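Local coordinates for aminopeptidase (Aneurinibacillus sp. AM-1, PDB 5IB9), which probably acts as a zinc-dependent aminopeptidase, removing residues from the N-terminal end of peptide chains, at residues 297-301 / 346-351. Residues are numbered along the deposited sequence; the frame is centred on the assembly and turned at random.
With ZN (zinc ion), chain C; BES (2-(3-amino-2-hydroxy-4-phenyl-butyrylamino)-4-methyl-pentanoic acid), chain H.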
ATOM      1  N   MET A 297       5.491   8.510  19.205  1.00  8.85           N
ATOM      2  CA  MET A 297       4.124   8.214  18.830  1.00  8.29           C
ATOM      3  C   MET A 297       3.528   7.482  20.033  1.00  8.49           C
ATOM      4  O   MET A 297       4.037   6.452  20.513  1.00 10.41           O
ATOM      5  CB  MET A 297       4.025   7.328  17.535  1.00 10.83           C
ATOM      6  CG  MET A 297       2.566   7.066  17.013  1.00  9.32           C
ATOM      7  SD  MET A 297       1.866   5.663  17.843  1.00 11.56           S
ATOM      8  CE  MET A 297       0.197   5.857  17.208  1.00 12.83           C
ATOM      9  N   PHE A 298       2.467   8.093  20.580  1.00  8.71           N
ATOM     10  CA  PHE A 298       1.653   7.579  21.734  1.00  9.35           C
ATOM     11  C   PHE A 298       0.408   6.958  21.196  1.00 11.62           C
ATOM     12  O   PHE A 298      -0.407   7.632  20.617  1.00 13.08           O
ATOM     13  CB  PHE A 298       1.288   8.699  22.681  1.00 11.91           C
ATOM     14  CG  PHE A 298       2.456   9.372  23.361  1.00  9.49           C
ATOM     15  CD1 PHE A 298       2.588   9.214  24.779  1.00 11.04           C
ATOM     16  CD2 PHE A 298       3.384  10.173  22.685  1.00  9.75           C
ATOM     17  CE1 PHE A 298       3.626   9.836  25.435  1.00 13.42           C
ATOM     18  CE2 PHE A 298       4.446  10.797  23.379  1.00 11.34           C
ATOM     19  CZ  PHE A 298       4.563  10.639  24.738  1.00 12.99           C
ATOM     20  N   GLN A 299       0.227   5.653  21.343  1.00  7.86           N
ATOM     21  CA  GLN A 299      -0.993   4.945  20.944  1.00  8.05           C
ATOM     22  C   GLN A 299      -1.929   4.635  22.116  1.00  8.59           C
ATOM     23  O   GLN A 299      -1.450   4.144  23.149  1.00 10.04           O
ATOM     24  CB  GLN A 299      -0.620   3.643  20.234  1.00  9.38           C
ATOM     25  CG  GLN A 299      -1.857   2.763  19.932  1.00 11.30           C
ATOM     26  CD  GLN A 299      -2.772   3.332  18.810  1.00  9.76           C
ATOM     27  OE1 GLN A 299      -2.503   4.339  18.227  1.00  9.78           O
ATOM     28  NE2 GLN A 299      -3.820   2.614  18.450  1.00 10.72           N
ATOM     29  N   LEU A 300      -3.174   5.093  22.028  1.00  9.59           N
ATOM     30  CA  LEU A 300      -4.148   4.893  23.173  1.00  9.26           C
ATOM     31  C   LEU A 300      -5.164   3.866  22.690  1.00  9.68           C
ATOM     32  O   LEU A 300      -5.922   4.093  21.748  1.00 10.90           O
ATOM     33  CB  LEU A 300      -4.858   6.259  23.366  1.00 10.09           C
ATOM     34  CG  LEU A 300      -3.955   7.454  23.770  1.00  9.58           C
ATOM     35  CD1 LEU A 300      -4.712   8.685  23.518  1.00 12.19           C
ATOM     36  CD2 LEU A 300      -3.920   7.334  25.340  1.00 20.25           C
ATOM     37  N   ASP A 301      -5.110   2.694  23.333  1.00  9.72           N
ATOM     38  CA  ASP A 301      -6.082   1.587  22.938  1.00 11.53           C
ATOM     39  C   ASP A 301      -6.444   0.866  24.236  1.00 13.79           C
ATOM     40  O   ASP A 301      -5.553   0.274  24.865  1.00 12.73           O
ATOM     41  CB  ASP A 301      -5.337   0.684  22.009  1.00 12.10           C
ATOM     42  CG  ASP A 301      -6.261  -0.266  21.160  1.00 13.54           C
ATOM     43  OD1 ASP A 301      -7.458  -0.319  21.469  1.00 14.72           O
ATOM     44  OD2 ASP A 301      -5.877  -0.844  20.121  1.00 14.61           O
ATOM     45  N   SER A 346      -1.392  -3.295  17.989  1.00 13.70           N
ATOM     46  CA  SER A 346      -2.154  -1.973  17.871  1.00 11.96           C
ATOM     47  C   SER A 346      -1.279  -1.086  16.989  1.00 10.85           C
ATOM     48  O   SER A 346      -0.239  -1.480  16.526  1.00 11.53           O
ATOM     49  CB  SER A 346      -2.471  -1.368  19.241  1.00 13.07           C
ATOM     50  OG  SER A 346      -3.474  -0.370  19.100  1.00 11.77           O
ATOM     51  N   ASP A 347      -1.784   0.103  16.728  1.00 11.24           N
ATOM     52  CA  ASP A 347      -1.200   0.994  15.696  1.00 10.93           C
ATOM     53  C   ASP A 347       0.212   1.499  16.003  1.00 10.55           C
ATOM     54  O   ASP A 347       0.884   1.892  15.036  1.00 10.48           O
ATOM     55  CB  ASP A 347      -2.138   2.192  15.461  1.00 10.56           C
ATOM     56  CG  ASP A 347      -3.513   1.739  14.942  1.00 11.89           C
ATOM     57  OD1 ASP A 347      -3.555   1.089  13.876  1.00 10.82           O
ATOM     58  OD2 ASP A 347      -4.510   2.005  15.683  1.00 11.22           O
ATOM     59  N   HIS A 348       0.701   1.344  17.235  1.00 10.53           N
ATOM     60  CA  HIS A 348       2.112   1.711  17.491  1.00  9.73           C
ATOM     61  C   HIS A 348       3.050   0.861  16.652  1.00 11.10           C
ATOM     62  O   HIS A 348       4.144   1.325  16.320  1.00 12.20           O
ATOM     63  CB  HIS A 348       2.467   1.646  18.961  1.00 11.07           C
ATOM     64  CG  HIS A 348       2.250   0.288  19.561  1.00 11.70           C
ATOM     65  ND1 HIS A 348       1.043  -0.407  19.497  1.00 12.44           N
ATOM     66  CD2 HIS A 348       3.112  -0.455  20.285  1.00 13.34           C
ATOM     67  CE1 HIS A 348       1.220  -1.583  20.133  1.00 14.48           C
ATOM     68  NE2 HIS A 348       2.457  -1.608  20.641  1.00 11.14           N
ATOM     69  N   GLU A 349       2.650  -0.358  16.285  1.00 11.73           N
ATOM     70  CA  GLU A 349       3.504  -1.225  15.428  1.00 13.18           C
ATOM     71  C   GLU A 349       3.793  -0.605  14.082  1.00 13.36           C
ATOM     72  O   GLU A 349       4.832  -0.892  13.484  1.00 11.92           O
ATOM     73  CB  GLU A 349       2.768  -2.517  15.229  1.00 15.99           C
ATOM     74  CG  GLU A 349       3.679  -3.662  14.679  1.00 21.02           C
ATOM     75  CD  GLU A 349       2.952  -5.007  14.838  1.00 30.04           C
ATOM     76  OE1 GLU A 349       2.488  -5.401  15.951  1.00 38.14           O
ATOM     77  OE2 GLU A 349       2.815  -5.660  13.837  1.00 29.62           O
ATOM     78  N   SER A 350       2.900   0.251  13.598  1.00 11.82           N
ATOM     79  CA  SER A 350       3.146   0.901  12.293  1.00 11.06           C
ATOM     80  C   SER A 350       4.207   1.958  12.279  1.00 11.44           C
ATOM     81  O   SER A 350       4.821   2.226  11.240  1.00 13.44           O
ATOM     82  CB  SER A 350       1.784   1.436  11.811  1.00 10.42           C
ATOM     83  OG  SER A 350       0.839   0.337  11.713  1.00 13.34           O
ATOM     84  N   PHE A 351       4.363   2.538  13.463  1.00 11.80           N
ATOM     85  CA  PHE A 351       5.382   3.618  13.627  1.00 10.34           C
ATOM     86  C   PHE A 351       6.676   2.980  14.088  1.00 12.06           C
ATOM     87  O   PHE A 351       7.729   3.437  13.624  1.00 12.47           O
ATOM     88  CB  PHE A 351       4.812   4.722  14.546  1.00 10.75           C
ATOM     89  CG  PHE A 351       3.593   5.316  13.958  1.00 10.33           C
ATOM     90  CD1 PHE A 351       3.707   6.274  12.935  1.00 12.87           C
ATOM     91  CD2 PHE A 351       2.318   4.793  14.222  1.00 11.69           C
ATOM     92  CE1 PHE A 351       2.562   6.747  12.242  1.00 15.16           C
ATOM     93  CE2 PHE A 351       1.179   5.279  13.563  1.00 11.44           C
ATOM     94  CZ  PHE A 351       1.315   6.273  12.560  1.00 13.16           C
TER
HETATM   95 ZN    ZN C1002      -8.012  -1.715  19.994  1.00 13.08          ZN
HETATM   96  N2  BES H1007      -6.706  -3.385  21.444  1.00 29.66           N
HETATM   97  C1  BES H1007      -6.418  -4.589  20.664  1.00 27.97           C
HETATM   98  C6  BES H1007      -5.003  -5.050  21.004  1.00 33.25           C
HETATM   99  C7  BES H1007      -4.741  -5.633  22.389  1.00 35.98           C
HETATM  100  C8  BES H1007      -5.665  -6.474  23.058  1.00 34.28           C
HETATM  101  C12 BES H1007      -3.501  -5.340  22.998  1.00 37.64           C
HETATM  102  C9  BES H1007      -5.332  -7.005  24.322  1.00 36.77           C
HETATM  103  C11 BES H1007      -3.170  -5.872  24.275  1.00 37.15           C
HETATM  104  C10 BES H1007      -4.098  -6.697  24.929  1.00 38.14           C
HETATM  105  C2  BES H1007      -6.566  -4.291  19.167  1.00 30.12           C
HETATM  106  O2  BES H1007      -7.805  -3.585  19.147  1.00 16.18           O
HETATM  107  C3  BES H1007      -6.711  -5.620  18.508  1.00 31.36           C
HETATM  108  O3  BES H1007      -7.713  -6.279  18.764  1.00 33.29           O
HETATM  109  N1  BES H1007      -5.731  -6.032  17.780  1.00 31.73           N
HETATM  110  C4  BES H1007      -5.797  -7.369  17.182  1.00 32.45           C
HETATM  111  C13 BES H1007      -4.492  -7.474  16.414  1.00 32.18           C
HETATM  112  C14 BES H1007      -4.346  -6.464  15.271  1.00 36.21           C
HETATM  113  C15 BES H1007      -3.042  -6.856  14.588  1.00 33.67           C
HETATM  114  C16 BES H1007      -5.529  -6.410  14.302  1.00 31.23           C
HETATM  115  C5  BES H1007      -5.732  -8.497  18.205  1.00 38.43           C
HETATM  116  O1  BES H1007      -6.107  -9.655  17.857  1.00 42.14           O
HETATM  117  O4  BES H1007      -5.310  -8.320  19.362  1.00 34.51           O
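Asp301 OD2 is gripped from two sides: it ligates the zinc ion at 2.3 Å, and on its anti lone pair it accepts a hydrogen bond of 2.7 Å from Ser346 OG. With OD1 also on the metal, the carboxylate chelates the zinc ion, and the serine, a second-shell residue, helps fix its rotation. Serine suits the place because its hydroxyl donates to Asp301 while receiving Gln299 NE2 at 3.1 Å, 24° out of the amide plane. The same NE2 makes a weak bond of 2.9 Å to Asp347 OD2, the amide standing nearly upright to that carboxylate, whose OD1 is held by Ser279 OG. Gln299 reaches both because its CG lies anti to the backbone N (chi1 173°) and its chain then bends at chi2. A leucine here would probably leave Ser346 OG and Asp347 OD2 without their shared donor and the serine less firmly set behind the metal ligand. Further back, Met297 CG sits over one face of the Phe351 ring, 4.0 Å from its centroid, while SD lies obliquely in a Met-aromatic contact; the unbranched, flexible methionine chain crosses the phenylalanine side chain at about a right angle, and its CE also approaches CD2 and CE2. All this is buried within the M28 peptidase domain, where strand 294-300 runs parallel between strands 222-228 and 358-364, helix 348-352 packs on one face, and helix 382-400 meets Phe298 and Leu300 on the other.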